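Local atomic coordinates of haloacid dehalogenase-like hydrolase (Klebsiella pneumoniae subsp. pneumoniae, PDB entry 3PGV), a protein that probably acts as a magnesium-dependent phosphatase of the Cof family in the haloacid dehalogenase superfamily, its metal site here holding a calcium ion. Residues 86-91 with 125-130; 113-118 with 151-156; 263-268 with 276-281. One frame throughout, in Å; residues are numbered along the deposited sequence.

In the fold
Interaction 1 joins the chain's two sheets: strand 88-90 belongs to the eight-stranded core sheet, whereas 125-130 is a hairpin of the six-stranded cap sheet. Interaction 2 lies further out in the cap, its centre about 21 Å from that of interaction 1, and the two are linked directly, since strands 129-132 and 150-152 are neighbours and Glu-129 pairs with Lys-151. Along the chain their segments alternate, in the order 86-91, 113-118, 125-130, 151-156. Interaction 3 comes last, across the chain's centre at edge strand 265-266, about 29 Å from interaction 1 and 42 Å from interaction 2 between centres. Of the three, only interaction 1 bridges core and cap; interaction 2 is internal to the cap and interaction 3 to the core.

Interaction 1. Residues 86-91 with 125-130; sequences GARVHD and YREDEW. With EDO (1,2-ethanediol), chain I.
Arg-88 and Glu-127 meet through a single pair of atoms, NH2 and OE1, 3.3 Å apart in a salt bridge that spans the two domains. Its hydrogen bond is weak, the N-H...O angle being only 126°. The guanidinium and carboxylate planes are turned 55° from each other and the side chains cross at about a right angle, so the paired, in-plane grip of a two-pronged bridge is not made. Glu-127 sits at the second position of a type II' turn, whose end residues Arg-126 and Glu-129 bond to each other through both backbone pairs (Arg-126 N to Glu-129 O 2.9 Å). Its CB points away from strand 88-90, and a bend at the second torsion (chi2 -66°) brings the carboxylate back toward the arginine.

The tight side belongs to Arg-88. A classic beta bulge sets Ala-87 and Arg-88 together opposite Thr-83, and the long arginine stem runs out past Ala-99 and Ser-164. Arg-88 NH1 bonds Asn-101 OD1, the stronger polar partner, and, weakly, Ala-87 O at 3.5 Å. Arginine suits this place because it can be buried along its stem while its several N-H groups serve different partners.

The hairpin side is looser, with Glu-127 and Asp-128 exposed. Further along it, Trp-130 N donates to O2 of an ethanediol molecule at 2.7 Å, which also bonds Asn-149 O and probably comes from the crystallisation liquor.

One long, bent charge pair, burying only 80 Å² between these two segments, and the bond from His-64 NE2 to Glu-127 O make a polar link that might yield if cap and core move relative to each other, though no movement is seen here.

Interaction 2. Residues 113-118 with 151-156; sequences IVRNDP and KLYEPG
Arg-115 and Pro-155 bring the backbones nearest, with CA atoms 8.1 Å apart, where a type I turn from Val-114 to Asp-117 faces the extended chain that leaves strand 150-152. Arginine is long enough to cross the gap and, at its end, offers several N-H groups and two flat faces. With its CG anti to the backbone N (chi1 -177°) and bends further along, the side chain carries its guanidinium into the corner formed by Tyr-153, Glu-154 and Pro-155.

Three groups receive it there. At the edge of the guanidinium, Tyr-153 O is gripped by two nitrogens: Arg-115 NH2 donates over 2.6 Å at a nearly straight 160°, in the carbonyl plane, while Arg-115 NH1 adds a weak bond of 3.3 Å to the same oxygen. Over one face lies the proline, whose CD stands above the centre of the guanidinium, and the Arg-115 CD to Pro-155 CG contact of 3.6 Å continues the packing up the stem. A rigid ring without an N-H is well suited to cover a flat cation in this way. The tyrosine ring is the third group, making an off-centre cation-pi contact, Arg-115 CZ lying 4.9 Å from its centroid with the two planes 81° apart.

Glu-112 forms a salt bridge with Arg-115 NH1 and probably offsets much of its charge. Glu-154 OE2 stays 4.0 Å from Arg-115 NH2, well out of the guanidinium plane, and can contribute only electrostatically. The buried tyrosine is held at its far end by the bond from OH to Phe-111 O, so its ring is anchored beside the arginine.

The contact ties the loop after helix 104-110 to the exit of an edge strand, within the alpha/beta cap characteristic of Cof-type phosphatases.

Interaction 3. Residues 263-268 with 276-281; sequences ELEVIG and PRYLRK
Glu-265 OE1 is gripped twice: Tyr-278 OH donates a hydrogen bond to it over 2.7 Å, and Lys-246 NZ adds a salt bridge. The site belongs to the Rossmann-like core of the haloacid dehalogenase fold, where the C-terminal helix 274-283 packs against the sheet, one of whose edge strands is the short, weakly bonded 265-266.

Tyrosine is apt on this helix because it is long enough to reach across to the edge strand, pack by its ring and still end in a donor. The first torsion (chi1 -173°) sets CG opposite the backbone N and stretches the ring out from the helix to Glu-265, whose own extended chain comes from the opposite direction. The hydroxyl reaches OE1 on its syn side, 18° out of the carboxylate plane. With a lysine also present, the glutamate probably stays ionised.

Beside the polar pair, Ile-267 crosses the tyrosine at about a right angle, and Ile-267 CG2 touches Tyr-278 CE2 at 3.6 Å. This buried, beta-branched residue also rests on Phe-231, and its side chain lies about 9 Å from that of the calcium ligand Asp-233 and about 12 Å from the ion, near the metal site but not part of it.

The carboxylate and ring planes are 62° apart, and the second oxygen, Glu-265 OE2, approaches the ring edge in its plane, 3.6 Å from Tyr-278 CE2.

Interaction 1. Residues 86-91 with 125-130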
loop_
_atom_site.group_PDB
_atom_site.type_symbol
_atom_site.label_atom_id
_atom_site.label_comp_id
_atom_site.label_asym_id
_atom_site.label_seq_id
_atom_site.Cartn_x
_atom_site.Cartn_y
_atom_site.Cartn_z
ATOM N N GLY A 86 -1.161 4.650 2.628
ATOM C CA GLY A 86 -0.814 5.754 3.522
ATOM C C GLY A 86 -1.955 6.685 3.869
ATOM O O GLY A 86 -1.768 7.611 4.646
ATOM N N ALA A 87 -3.150 6.460 3.299
ATOM C CA ALA A 87 -4.309 7.307 3.608
ATOM C C ALA A 87 -4.821 7.028 5.022
ATOM O O ALA A 87 -5.461 7.884 5.623
ATOM C CB ALA A 87 -5.411 7.085 2.589
ATOM N N ARG A 88 -4.491 5.837 5.575
ATOM C CA ARG A 88 -4.909 5.450 6.915
ATOM C C ARG A 88 -3.729 4.882 7.706
ATOM O O ARG A 88 -2.881 4.183 7.147
ATOM C CB ARG A 88 -6.031 4.372 6.850
ATOM C CG ARG A 88 -7.341 4.814 6.179
ATOM C CD ARG A 88 -8.139 5.742 7.053
ATOM N NE ARG A 88 -9.502 5.948 6.550
ATOM C CZ ARG A 88 -9.829 6.864 5.640
ATOM N NH1 ARG A 88 -8.889 7.622 5.084
ATOM N NH2 ARG A 88 -11.090 7.007 5.258
ATOM N N VAL A 89 -3.721 5.114 9.014
ATOM C CA VAL A 89 -2.805 4.454 9.937
ATOM C C VAL A 89 -3.594 3.982 11.159
ATOM O O VAL A 89 -4.437 4.723 11.676
ATOM C CB VAL A 89 -1.577 5.334 10.333
ATOM C CG1 VAL A 89 -0.927 4.831 11.618
ATOM C CG2 VAL A 89 -0.558 5.387 9.208
ATOM N N HIS A 90 -3.387 2.726 11.563
ATOM C CA HIS A 90 -3.993 2.175 12.764
ATOM C C HIS A 90 -2.908 1.708 13.686
ATOM O O HIS A 90 -1.874 1.240 13.221
ATOM C CB HIS A 90 -4.909 0.998 12.419
ATOM C CG HIS A 90 -6.200 1.389 11.775
ATOM N ND1 HIS A 90 -6.250 1.800 10.456
ATOM C CD2 HIS A 90 -7.467 1.277 12.246
ATOM C CE1 HIS A 90 -7.534 1.980 10.181
ATOM N NE2 HIS A 90 -8.306 1.679 11.226
ATOM N N ASP A 91 -3.127 1.810 14.994
ATOM C CA ASP A 91 -2.185 1.254 15.954
ATOM C C ASP A 91 -2.478 -0.242 16.148
ATOM O O ASP A 91 -3.418 -0.764 15.539
ATOM C CB ASP A 91 -2.223 2.027 17.304
ATOM C CG ASP A 91 -3.552 1.976 18.059
ATOM O OD1 ASP A 91 -4.392 1.101 17.733
ATOM O OD2 ASP A 91 -3.711 2.747 19.031
ATOM N N TYR A 125 -12.695 3.439 -2.148
ATOM C CA TYR A 125 -12.734 3.109 -0.722
ATOM C C TYR A 125 -13.220 4.327 0.034
ATOM O O TYR A 125 -12.506 5.327 0.103
ATOM C CB TYR A 125 -11.360 2.671 -0.187
ATOM C CG TYR A 125 -10.929 1.275 -0.601
ATOM C CD1 TYR A 125 -11.843 0.372 -1.149
ATOM C CD2 TYR A 125 -9.628 0.829 -0.373
ATOM C CE1 TYR A 125 -11.451 -0.906 -1.537
ATOM C CE2 TYR A 125 -9.222 -0.444 -0.756
ATOM C CZ TYR A 125 -10.137 -1.315 -1.332
ATOM O OH TYR A 125 -9.733 -2.585 -1.705
ATOM N N ARG A 126 -14.493 4.307 0.463
ATOM C CA ARG A 126 -15.071 5.372 1.267
ATOM C C ARG A 126 -15.239 4.863 2.668
ATOM O O ARG A 126 -16.074 3.975 2.904
ATOM C CB ARG A 126 -16.427 5.809 0.703
ATOM C CG ARG A 126 -17.033 6.961 1.478
ATOM C CD ARG A 126 -18.359 7.407 0.912
ATOM N NE ARG A 126 -18.821 8.625 1.568
ATOM C CZ ARG A 126 -19.430 8.645 2.750
ATOM N NH1 ARG A 126 -19.672 7.515 3.397
ATOM N NH2 ARG A 126 -19.795 9.796 3.293
ATOM N N GLU A 127 -14.418 5.378 3.609
ATOM C CA GLU A 127 -14.415 4.908 5.004
ATOM C C GLU A 127 -14.249 3.382 5.041
ATOM O O GLU A 127 -13.289 2.872 4.474
ATOM C CB GLU A 127 -15.693 5.364 5.767
ATOM C CG GLU A 127 -15.945 6.876 5.745
ATOM C CD GLU A 127 -14.931 7.747 6.472
ATOM O OE1 GLU A 127 -13.887 7.219 6.921
ATOM O OE2 GLU A 127 -15.181 8.969 6.579
ATOM N N ASP A 128 -15.221 2.655 5.614
ATOM C CA ASP A 128 -15.157 1.192 5.694
ATOM C C ASP A 128 -15.902 0.503 4.553
ATOM O O ASP A 128 -16.132 -0.706 4.612
ATOM C CB ASP A 128 -15.675 0.701 7.054
ATOM C CG ASP A 128 -14.690 0.889 8.188
ATOM O OD1 ASP A 128 -13.457 1.060 7.898
ATOM O OD2 ASP A 128 -15.106 0.754 9.363
ATOM N N GLU A 129 -16.240 1.246 3.501
ATOM C CA GLU A 129 -16.977 0.665 2.374
ATOM C C GLU A 129 -16.202 0.667 1.072
ATOM O O GLU A 129 -15.376 1.550 0.830
ATOM C CB GLU A 129 -18.334 1.347 2.188
ATOM C CG GLU A 129 -19.311 1.085 3.319
ATOM C CD GLU A 129 -20.702 1.616 3.045
ATOM O OE1 GLU A 129 -20.819 2.807 2.670
ATOM O OE2 GLU A 129 -21.674 0.839 3.191
ATOM N N TRP A 130 -16.516 -0.293 0.208
ATOM C CA TRP A 130 -15.915 -0.429 -1.094
ATOM C C TRP A 130 -16.983 -0.276 -2.149
ATOM O O TRP A 130 -18.003 -0.965 -2.100
ATOM C CB TRP A 130 -15.196 -1.787 -1.200
ATOM C CG TRP A 130 -14.800 -2.213 -2.583
ATOM C CD1 TRP A 130 -14.370 -1.412 -3.602
ATOM C CD2 TRP A 130 -14.581 -3.572 -3.021
ATOM N NE1 TRP A 130 -13.990 -2.186 -4.685
ATOM C CE2 TRP A 130 -14.066 -3.512 -4.337
ATOM C CE3 TRP A 130 -14.767 -4.832 -2.421
ATOM C CZ2 TRP A 130 -13.809 -4.659 -5.088
ATOM C CZ3 TRP A 130 -14.498 -5.971 -3.163
ATOM C CH2 TRP A 130 -14.026 -5.882 -4.481
HETATM C C1 EDO I . -19.524 -2.225 1.014
HETATM O O1 EDO I . -20.821 -2.468 1.577
HETATM C C2 EDO I . -18.467 -2.540 2.068
HETATM O O2 EDO I . -17.166 -2.621 1.462
#

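Interaction 2. Residues 113-118 with 151-156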
loop_
_atom_site.group_PDB
_atom_site.type_symbol
_atom_site.label_atom_id
_atom_site.label_comp_id
_atom_site.label_asym_id
_atom_site.label_seq_id
_atom_site.Cartn_x
_atom_site.Cartn_y
_atom_site.Cartn_z
ATOM N N ILE A 113 -14.751 10.106 -13.978
ATOM C CA ILE A 113 -13.784 10.435 -15.036
ATOM C C ILE A 113 -13.787 9.432 -16.207
ATOM O O ILE A 113 -13.688 9.845 -17.370
ATOM C CB ILE A 113 -12.353 10.734 -14.470
ATOM C CG1 ILE A 113 -11.462 11.422 -15.539
ATOM C CG2 ILE A 113 -11.689 9.469 -13.886
ATOM C CD1 ILE A 113 -10.089 12.006 -15.012
ATOM N N VAL A 114 -13.963 8.128 -15.910
ATOM C CA VAL A 114 -13.987 7.092 -16.956
ATOM C C VAL A 114 -15.221 6.206 -16.831
ATOM O O VAL A 114 -15.137 5.002 -17.038
ATOM C CB VAL A 114 -12.670 6.265 -16.999
ATOM C CG1 VAL A 114 -11.544 7.064 -17.640
ATOM C CG2 VAL A 114 -12.274 5.791 -15.606
ATOM N N ARG A 115 -16.389 6.817 -16.526
ATOM C CA ARG A 115 -17.638 6.079 -16.385
ATOM C C ARG A 115 -17.976 5.289 -17.650
ATOM O O ARG A 115 -18.439 4.144 -17.563
ATOM C CB ARG A 115 -18.789 7.031 -16.057
ATOM C CG ARG A 115 -20.112 6.313 -15.826
ATOM C CD ARG A 115 -20.430 6.316 -14.379
ATOM N NE ARG A 115 -20.990 5.061 -13.927
ATOM C CZ ARG A 115 -21.214 4.780 -12.654
ATOM N NH1 ARG A 115 -20.919 5.667 -11.711
ATOM N NH2 ARG A 115 -21.728 3.608 -12.308
ATOM N N ASN A 116 -17.753 5.904 -18.826
ATOM C CA ASN A 116 -18.156 5.332 -20.115
ATOM C C ASN A 116 -17.063 4.522 -20.801
ATOM O O ASN A 116 -17.226 4.146 -21.961
ATOM C CB ASN A 116 -18.690 6.420 -21.037
ATOM C CG ASN A 116 -19.845 7.189 -20.436
ATOM O OD1 ASN A 116 -19.791 8.410 -20.289
ATOM N ND2 ASN A 116 -20.865 6.471 -19.966
ATOM N N ASP A 117 -15.970 4.205 -20.084
ATOM C CA ASP A 117 -14.914 3.374 -20.660
ATOM C C ASP A 117 -15.200 1.906 -20.311
ATOM O O ASP A 117 -15.057 1.511 -19.160
ATOM C CB ASP A 117 -13.532 3.816 -20.143
ATOM C CG ASP A 117 -12.350 3.270 -20.933
ATOM O OD1 ASP A 117 -12.424 2.113 -21.382
ATOM O OD2 ASP A 117 -11.323 3.963 -21.010
ATOM N N PRO A 118 -15.682 1.090 -21.272
ATOM C CA PRO A 118 -16.015 -0.303 -20.937
ATOM C C PRO A 118 -14.809 -1.132 -20.477
ATOM O O PRO A 118 -14.989 -2.169 -19.841
ATOM C CB PRO A 118 -16.608 -0.846 -22.244
ATOM C CG PRO A 118 -16.025 0.003 -23.307
ATOM C CD PRO A 118 -15.904 1.370 -22.706
ATOM N N LYS A 151 -20.262 -2.383 -3.172
ATOM C CA LYS A 151 -21.587 -1.911 -3.495
ATOM C C LYS A 151 -21.460 -1.215 -4.835
ATOM O O LYS A 151 -20.420 -0.626 -5.111
ATOM C CB LYS A 151 -22.086 -0.892 -2.455
ATOM C CG LYS A 151 -22.595 -1.466 -1.155
ATOM C CD LYS A 151 -23.286 -0.349 -0.355
ATOM C CE LYS A 151 -23.603 -0.706 1.064
ATOM N NZ LYS A 151 -24.122 0.470 1.808
ATOM N N LEU A 152 -22.503 -1.227 -5.642
ATOM C CA LEU A 152 -22.480 -0.496 -6.907
ATOM C C LEU A 152 -22.939 0.930 -6.706
ATOM O O LEU A 152 -23.714 1.201 -5.788
ATOM C CB LEU A 152 -23.368 -1.189 -7.959
ATOM C CG LEU A 152 -22.908 -2.574 -8.427
ATOM C CD1 LEU A 152 -23.926 -3.188 -9.345
ATOM C CD2 LEU A 152 -21.550 -2.504 -9.110
ATOM N N TYR A 153 -22.478 1.851 -7.558
ATOM C CA TYR A 153 -22.943 3.240 -7.500
ATOM C C TYR A 153 -23.220 3.796 -8.890
ATOM O O TYR A 153 -22.475 3.521 -9.827
ATOM C CB TYR A 153 -21.962 4.148 -6.699
ATOM C CG TYR A 153 -20.690 4.496 -7.441
ATOM C CD1 TYR A 153 -19.565 3.681 -7.356
ATOM C CD2 TYR A 153 -20.583 5.678 -8.167
ATOM C CE1 TYR A 153 -18.373 4.020 -7.998
ATOM C CE2 TYR A 153 -19.406 6.015 -8.835
ATOM C CZ TYR A 153 -18.307 5.173 -8.760
ATOM O OH TYR A 153 -17.154 5.488 -9.433
ATOM N N GLU A 154 -24.322 4.523 -9.034
ATOM C CA GLU A 154 -24.683 5.164 -10.284
ATOM C C GLU A 154 -24.207 6.620 -10.267
ATOM O O GLU A 154 -23.921 7.152 -9.193
ATOM C CB GLU A 154 -26.202 5.077 -10.512
ATOM C CG GLU A 154 -26.681 3.665 -10.865
ATOM C CD GLU A 154 -26.108 3.098 -12.156
ATOM O OE1 GLU A 154 -26.347 3.698 -13.230
ATOM O OE2 GLU A 154 -25.437 2.041 -12.094
ATOM N N PRO A 155 -24.000 7.259 -11.444
ATOM C CA PRO A 155 -23.491 8.644 -11.433
ATOM C C PRO A 155 -24.227 9.551 -10.456
ATOM O O PRO A 155 -25.453 9.586 -10.448
ATOM C CB PRO A 155 -23.669 9.097 -12.882
ATOM C CG PRO A 155 -23.592 7.837 -13.681
ATOM C CD PRO A 155 -24.204 6.761 -12.827
ATOM N N GLY A 156 -23.460 10.179 -9.556
ATOM C CA GLY A 156 -23.975 11.145 -8.590
ATOM C C GLY A 156 -24.504 10.565 -7.293
ATOM O O GLY A 156 -24.791 11.316 -6.357
#

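Interaction 3. Residues 263-268 with 276-281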
loop_
_atom_site.group_PDB
_atom_site.type_symbol
_atom_site.label_atom_id
_atom_site.label_comp_id
_atom_site.label_asym_id
_atom_site.label_seq_id
_atom_site.Cartn_x
_atom_site.Cartn_y
_atom_site.Cartn_z
ATOM N N GLU A 263 19.472 3.171 -7.897
ATOM C CA GLU A 263 20.394 3.318 -6.761
ATOM C C GLU A 263 20.040 2.383 -5.585
ATOM O O GLU A 263 20.833 2.238 -4.652
ATOM C CB GLU A 263 20.449 4.789 -6.283
ATOM C CG GLU A 263 19.201 5.263 -5.537
ATOM C CD GLU A 263 17.973 5.561 -6.382
ATOM O OE1 GLU A 263 18.094 5.591 -7.630
ATOM O OE2 GLU A 263 16.904 5.839 -5.789
ATOM N N LEU A 264 18.834 1.801 -5.603
ATOM C CA LEU A 264 18.386 0.945 -4.514
ATOM C C LEU A 264 18.797 -0.499 -4.712
ATOM O O LEU A 264 18.779 -1.011 -5.837
ATOM C CB LEU A 264 16.861 1.051 -4.318
ATOM C CG LEU A 264 16.330 2.439 -3.918
ATOM C CD1 LEU A 264 14.844 2.418 -3.768
ATOM C CD2 LEU A 264 16.981 2.936 -2.614
ATOM N N GLU A 265 19.135 -1.172 -3.615
ATOM C CA GLU A 265 19.502 -2.575 -3.640
ATOM C C GLU A 265 18.312 -3.435 -4.037
ATOM O O GLU A 265 17.204 -3.252 -3.509
ATOM C CB GLU A 265 20.031 -3.010 -2.261
ATOM C CG GLU A 265 20.532 -4.447 -2.216
ATOM C CD GLU A 265 20.901 -4.957 -0.837
ATOM O OE1 GLU A 265 20.661 -4.232 0.156
ATOM O OE2 GLU A 265 21.399 -6.100 -0.746
ATOM N N VAL A 266 18.533 -4.367 -4.967
ATOM C CA VAL A 266 17.524 -5.345 -5.343
ATOM C C VAL A 266 17.843 -6.657 -4.622
ATOM O O VAL A 266 18.937 -7.201 -4.790
ATOM C CB VAL A 266 17.420 -5.540 -6.891
ATOM C CG1 VAL A 266 16.387 -6.614 -7.237
ATOM C CG2 VAL A 266 17.078 -4.227 -7.586
ATOM N N ILE A 267 16.937 -7.103 -3.740
ATOM C CA ILE A 267 17.132 -8.351 -3.012
ATOM C C ILE A 267 16.407 -9.495 -3.719
ATOM O O ILE A 267 15.921 -9.311 -4.842
ATOM C CB ILE A 267 16.757 -8.219 -1.501
ATOM C CG1 ILE A 267 15.233 -7.998 -1.303
ATOM C CG2 ILE A 267 17.581 -7.124 -0.836
ATOM C CD1 ILE A 267 14.733 -8.263 0.140
ATOM N N GLY A 268 16.370 -10.672 -3.081
ATOM C CA GLY A 268 15.746 -11.865 -3.655
ATOM C C GLY A 268 14.235 -11.766 -3.825
ATOM O O GLY A 268 13.634 -10.719 -3.556
ATOM N N PRO A 276 12.431 -11.810 5.326
ATOM C CA PRO A 276 12.840 -12.281 6.663
ATOM C C PRO A 276 14.266 -12.842 6.701
ATOM O O PRO A 276 14.953 -12.691 7.716
ATOM C CB PRO A 276 11.786 -13.339 7.008
ATOM C CG PRO A 276 11.171 -13.713 5.721
ATOM C CD PRO A 276 11.217 -12.507 4.863
ATOM N N ARG A 277 14.730 -13.458 5.585
ATOM C CA ARG A 277 16.101 -13.985 5.493
ATOM C C ARG A 277 17.111 -12.855 5.499
ATOM O O ARG A 277 18.146 -12.955 6.157
ATOM C CB ARG A 277 16.272 -14.867 4.245
ATOM C CG ARG A 277 15.477 -16.144 4.326
ATOM C CD ARG A 277 15.662 -17.064 3.124
ATOM N NE ARG A 277 14.669 -18.147 3.149
ATOM C CZ ARG A 277 14.807 -19.266 3.856
ATOM N NH1 ARG A 277 15.919 -19.488 4.551
ATOM N NH2 ARG A 277 13.839 -20.173 3.871
ATOM N N TYR A 278 16.788 -11.751 4.804
ATOM C CA TYR A 278 17.631 -10.554 4.763
ATOM C C TYR A 278 17.721 -9.950 6.161
ATOM O O TYR A 278 18.805 -9.568 6.597
ATOM C CB TYR A 278 17.042 -9.526 3.775
ATOM C CG TYR A 278 17.927 -8.324 3.533
ATOM C CD1 TYR A 278 17.883 -7.218 4.381
ATOM C CD2 TYR A 278 18.749 -8.252 2.413
ATOM C CE1 TYR A 278 18.673 -6.093 4.146
ATOM C CE2 TYR A 278 19.533 -7.126 2.158
ATOM C CZ TYR A 278 19.485 -6.043 3.021
ATOM O OH TYR A 278 20.245 -4.928 2.768
ATOM N N LEU A 279 16.572 -9.881 6.868
ATOM C CA LEU A 279 16.486 -9.337 8.216
ATOM C C LEU A 279 17.288 -10.164 9.223
ATOM O O LEU A 279 18.007 -9.590 10.043
ATOM C CB LEU A 279 15.015 -9.218 8.661
ATOM C CG LEU A 279 14.174 -8.153 7.920
ATOM C CD1 LEU A 279 12.712 -8.263 8.282
ATOM C CD2 LEU A 279 14.683 -6.744 8.209
ATOM N N ARG A 280 17.196 -11.520 9.142
ATOM C CA ARG A 280 17.967 -12.408 10.032
ATOM C C ARG A 280 19.460 -12.250 9.794
ATOM O O ARG A 280 20.232 -12.247 10.747
ATOM C CB ARG A 280 17.558 -13.882 9.851
ATOM C CG ARG A 280 16.162 -14.186 10.337
ATOM C CD ARG A 280 16.019 -15.626 10.740
ATOM N NE ARG A 280 14.617 -15.985 10.950
ATOM C CZ ARG A 280 14.218 -17.147 11.449
ATOM N NH1 ARG A 280 15.111 -18.049 11.844
ATOM N NH2 ARG A 280 12.928 -17.404 11.590
ATOM N N LYS A 281 19.868 -12.088 8.519
ATOM C CA LYS A 281 21.270 -11.897 8.153
ATOM C C LYS A 281 21.779 -10.546 8.678
ATOM O O LYS A 281 22.907 -10.456 9.171
ATOM C CB LYS A 281 21.437 -11.985 6.619
ATOM C CG LYS A 281 22.886 -12.024 6.159
ATOM C CD LYS A 281 22.993 -12.115 4.652
#